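Local coordinates for protein hydroxynitrile lyase (PDB 5XZT) that probably acts as a lyase that splits cyanohydrins into hydrogen cyanide and a carbonyl compound, working as a homodimer of the stress-responsive alpha/beta-barrel family, at residues A[6-11]-A[64-69]. Residues are numbered along the deposited sequence; the frame is centred on the assembly and turned at random.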
ATOM      1  N   ILE A   6      -5.491  14.902  -3.422  1.00 25.85           N
ATOM      2  CA  ILE A   6      -5.198  13.736  -4.270  1.00 23.38           C
ATOM      3  C   ILE A   6      -5.207  12.456  -3.410  1.00 20.26           C
ATOM      4  O   ILE A   6      -4.657  12.438  -2.314  1.00 18.93           O
ATOM      5  CB  ILE A   6      -3.874  13.936  -5.029  1.00 24.51           C
ATOM      6  CG1 ILE A   6      -4.041  15.095  -6.023  1.00 25.98           C
ATOM      7  CG2 ILE A   6      -3.465  12.680  -5.785  1.00 24.85           C
ATOM      8  CD1 ILE A   6      -2.763  15.534  -6.706  1.00 27.15           C
ATOM      9  N   VAL A   7      -5.830  11.401  -3.937  1.00 17.70           N
ATOM     10  CA  VAL A   7      -6.149  10.192  -3.167  1.00 16.99           C
ATOM     11  C   VAL A   7      -5.328   9.033  -3.710  1.00 14.99           C
ATOM     12  O   VAL A   7      -5.253   8.867  -4.925  1.00 14.37           O
ATOM     13  CB  VAL A   7      -7.661   9.872  -3.275  1.00 18.52           C
ATOM     14  CG1 VAL A   7      -8.009   8.537  -2.625  1.00 19.63           C
ATOM     15  CG2 VAL A   7      -8.473  10.990  -2.642  1.00 19.66           C
ATOM     16  N   ARG A   8      -4.699   8.254  -2.823  1.00 12.89           N
ATOM     17  CA  ARG A   8      -4.063   7.007  -3.194  1.00 12.26           C
ATOM     18  C   ARG A   8      -5.006   5.851  -2.867  1.00 11.70           C
ATOM     19  O   ARG A   8      -5.675   5.865  -1.837  1.00 11.08           O
ATOM     20  CB  ARG A   8      -2.750   6.811  -2.431  1.00 12.84           C
ATOM     21  CG  ARG A   8      -1.850   5.730  -3.036  1.00 13.62           C
ATOM     22  CD  ARG A   8      -1.032   6.294  -4.192  1.00 14.12           C
ATOM     23  NE  ARG A   8       0.073   7.079  -3.677  1.00 14.81           N
ATOM     24  CZ  ARG A   8       0.679   8.091  -4.303  1.00 15.76           C
ATOM     25  NH1 ARG A   8       0.322   8.483  -5.523  1.00 16.79           N
ATOM     26  NH2 ARG A   8       1.689   8.721  -3.696  1.00 16.58           N
ATOM     27  N   HIS A   9      -5.027   4.858  -3.747  1.00 10.98           N
ATOM     28  CA  HIS A   9      -5.828   3.658  -3.596  1.00 11.02           C
ATOM     29  C   HIS A   9      -4.827   2.526  -3.641  1.00 10.65           C
ATOM     30  O   HIS A   9      -4.202   2.290  -4.679  1.00 10.38           O
ATOM     31  CB  HIS A   9      -6.834   3.585  -4.746  1.00 11.53           C
ATOM     32  CG  HIS A   9      -7.612   2.308  -4.827  1.00 12.16           C
ATOM     33  ND1 HIS A   9      -8.771   2.095  -4.117  1.00 12.93           N
ATOM     34  CD2 HIS A   9      -7.450   1.218  -5.607  1.00 12.97           C
ATOM     35  CE1 HIS A   9      -9.272   0.914  -4.434  1.00 12.84           C
ATOM     36  NE2 HIS A   9      -8.488   0.361  -5.338  1.00 13.12           N
ATOM     37  N   ILE A  10      -4.628   1.864  -2.505  1.00 10.05           N
ATOM     38  CA  ILE A  10      -3.683   0.771  -2.424  1.00 10.24           C
ATOM     39  C   ILE A  10      -4.394  -0.507  -2.023  1.00  9.64           C
ATOM     40  O   ILE A  10      -5.111  -0.555  -1.034  1.00  9.58           O
ATOM     41  CB  ILE A  10      -2.479   1.047  -1.487  1.00 10.77           C
ATOM     42  CG1 ILE A  10      -1.761   2.332  -1.963  1.00 11.30           C
ATOM     43  CG2 ILE A  10      -1.550  -0.174  -1.496  1.00 11.02           C
ATOM     44  CD1 ILE A  10      -0.371   2.530  -1.381  1.00 12.08           C
ATOM     45  N   VAL A  11      -4.184  -1.520  -2.852  1.00  9.28           N
ATOM     46  CA  VAL A  11      -4.736  -2.859  -2.684  1.00  9.47           C
ATOM     47  C   VAL A  11      -3.620  -3.851  -2.382  1.00  9.13           C
ATOM     48  O   VAL A  11      -2.594  -3.890  -3.085  1.00  9.29           O
ATOM     49  CB  VAL A  11      -5.447  -3.285  -3.965  1.00  9.40           C
ATOM     50  CG1 VAL A  11      -5.960  -4.718  -3.867  1.00  9.49           C
ATOM     51  CG2 VAL A  11      -6.558  -2.300  -4.298  1.00  9.83           C
ATOM     52  N   ALA A  64       0.745  -6.271  -4.349  1.00  8.86           N
ATOM     53  CA  ALA A  64       0.314  -4.904  -4.062  1.00  8.85           C
ATOM     54  C   ALA A  64       0.021  -4.194  -5.379  1.00  8.96           C
ATOM     55  O   ALA A  64       0.677  -4.458  -6.391  1.00  8.71           O
ATOM     56  CB  ALA A  64       1.384  -4.146  -3.288  1.00  8.72           C
ATOM     57  N   TYR A  65      -0.986  -3.330  -5.363  1.00  9.10           N
ATOM     58  CA  TYR A  65      -1.353  -2.511  -6.513  1.00  9.60           C
ATOM     59  C   TYR A  65      -1.658  -1.098  -6.031  1.00 10.17           C
ATOM     60  O   TYR A  65      -2.433  -0.910  -5.090  1.00  9.97           O
ATOM     61  CB  TYR A  65      -2.591  -3.062  -7.225  1.00  9.70           C
ATOM     62  CG  TYR A  65      -2.659  -4.552  -7.331  1.00  9.86           C
ATOM     63  CD1 TYR A  65      -3.048  -5.315  -6.240  1.00 10.02           C
ATOM     64  CD2 TYR A  65      -2.322  -5.216  -8.510  1.00 10.04           C
ATOM     65  CE1 TYR A  65      -3.104  -6.681  -6.304  1.00 10.06           C
ATOM     66  CE2 TYR A  65      -2.381  -6.596  -8.590  1.00 10.08           C
ATOM     67  CZ  TYR A  65      -2.782  -7.327  -7.482  1.00 10.28           C
ATOM     68  OH  TYR A  65      -2.851  -8.705  -7.522  1.00 10.42           O
ATOM     69  N   GLU A  66      -1.079  -0.108  -6.693  1.00 10.40           N
ATOM     70  CA  GLU A  66      -1.307   1.271  -6.325  1.00 11.03           C
ATOM     71  C   GLU A  66      -1.889   2.037  -7.494  1.00 11.33           C
ATOM     72  O   GLU A  66      -1.472   1.831  -8.629  1.00 11.29           O
ATOM     73  CB  GLU A  66      -0.002   1.940  -5.966  1.00 12.29           C
ATOM     74  CG  GLU A  66       0.754   1.308  -4.822  1.00 13.45           C
ATOM     75  CD  GLU A  66       1.952   2.161  -4.444  1.00 14.87           C
ATOM     76  OE1 GLU A  66       1.775   3.414  -4.318  1.00 16.55           O
ATOM     77  OE2 GLU A  66       3.074   1.613  -4.361  1.00 15.97           O
ATOM     78  N   SER A  67      -2.814   2.929  -7.195  1.00 11.83           N
ATOM     79  CA  SER A  67      -3.310   3.905  -8.174  1.00 12.48           C
ATOM     80  C   SER A  67      -3.629   5.234  -7.503  1.00 12.28           C
ATOM     81  O   SER A  67      -3.771   5.321  -6.275  1.00 11.55           O
ATOM     82  CB  SER A  67      -4.515   3.357  -8.920  1.00 13.11           C
ATOM     83  OG  SER A  67      -5.448   2.798  -8.037  1.00 15.02           O
ATOM     84  N   THR A  68      -3.699   6.273  -8.330  1.00 12.05           N
ATOM     85  CA  THR A  68      -3.869   7.634  -7.856  1.00 13.05           C
ATOM     86  C   THR A  68      -5.094   8.233  -8.545  1.00 13.32           C
ATOM     87  O   THR A  68      -5.277   8.033  -9.750  1.00 13.49           O
ATOM     88  CB  THR A  68      -2.597   8.452  -8.154  1.00 13.47           C
ATOM     89  OG1 THR A  68      -1.499   7.826  -7.491  1.00 14.57           O
ATOM     90  CG2 THR A  68      -2.728   9.882  -7.661  1.00 14.15           C
ATOM     91  N   PHE A  69      -5.931   8.918  -7.763  1.00 13.42           N
ATOM     92  CA  PHE A  69      -7.102   9.622  -8.244  1.00 14.23           C
ATOM     93  C   PHE A  69      -7.006  11.065  -7.779  1.00 15.87           C
ATOM     94  O   PHE A  69      -6.580  11.340  -6.648  1.00 15.55           O
ATOM     95  CB  PHE A  69      -8.375   8.947  -7.741  1.00 14.25           C
ATOM     96  CG  PHE A  69      -8.534   7.548  -8.247  1.00 14.15           C
ATOM     97  CD1 PHE A  69      -7.897   6.490  -7.603  1.00 14.28           C
ATOM     98  CD2 PHE A  69      -9.282   7.288  -9.393  1.00 14.72           C
ATOM     99  CE1 PHE A  69      -8.009   5.195  -8.086  1.00 14.65           C
ATOM    100  CE2 PHE A  69      -9.410   5.994  -9.872  1.00 14.98           C
ATOM    101  CZ  PHE A  69      -8.779   4.948  -9.220  1.00 14.75           C
TER
HETATM  102  O   HOH W   1      -4.601   0.236  -7.029  1.00 12.31           O
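Arg8 and Thr68 face each other as a non-hydrogen-bonded pair where the two central antiparallel strands of this dimeric alpha/beta-barrel (Dabb) fold, 7-15 and 63-69, lie side by side. The backbones of the two strands are joined by paired N-H···O=C bonds at Val7-Phe69, His9-Ser67 and Val11-Tyr65. Arg8 has CG anti to its own N (chi1 -164°), and bends at chi2 and chi3 carry the chain over to the neighbouring strand. Beyond CB, Arg8 CG and then CD pass Ser67 O, CD at 3.6 Å. Arg8 NE comes within 4.1 Å of Glu66 OE1, but no N-H points at that oxygen, so within one subunit only the charges attract. Arg8 NH1 donates in the guanidinium plane to Thr68 OG1 at 2.8 Å, while its NH2 reaches OE1 of Glu66 of the second subunit in a salt bridge; Glu66 OE2 is hydrogen-bonded to Tyr103 of the second subunit. A long, multi-donor side chain therefore suits this dimer face, and a methionine in its place would probably leave Glu66 of the second subunit without its cationic mate. Ile10 lies alongside Glu66, its apolar CD1 3.8 Å from Glu66 CG. The opposite face, toward the helices, carries aromatic rings: Phe69 brings CE1 to His9 CB, and His9 ND1 is hydrogen-bonded to Asn102. Small and polar, Ser67 fits beside the imidazole, and one water bridges Ser67 OG, at 2.9 Å, to His9 O, at 3.1 Å.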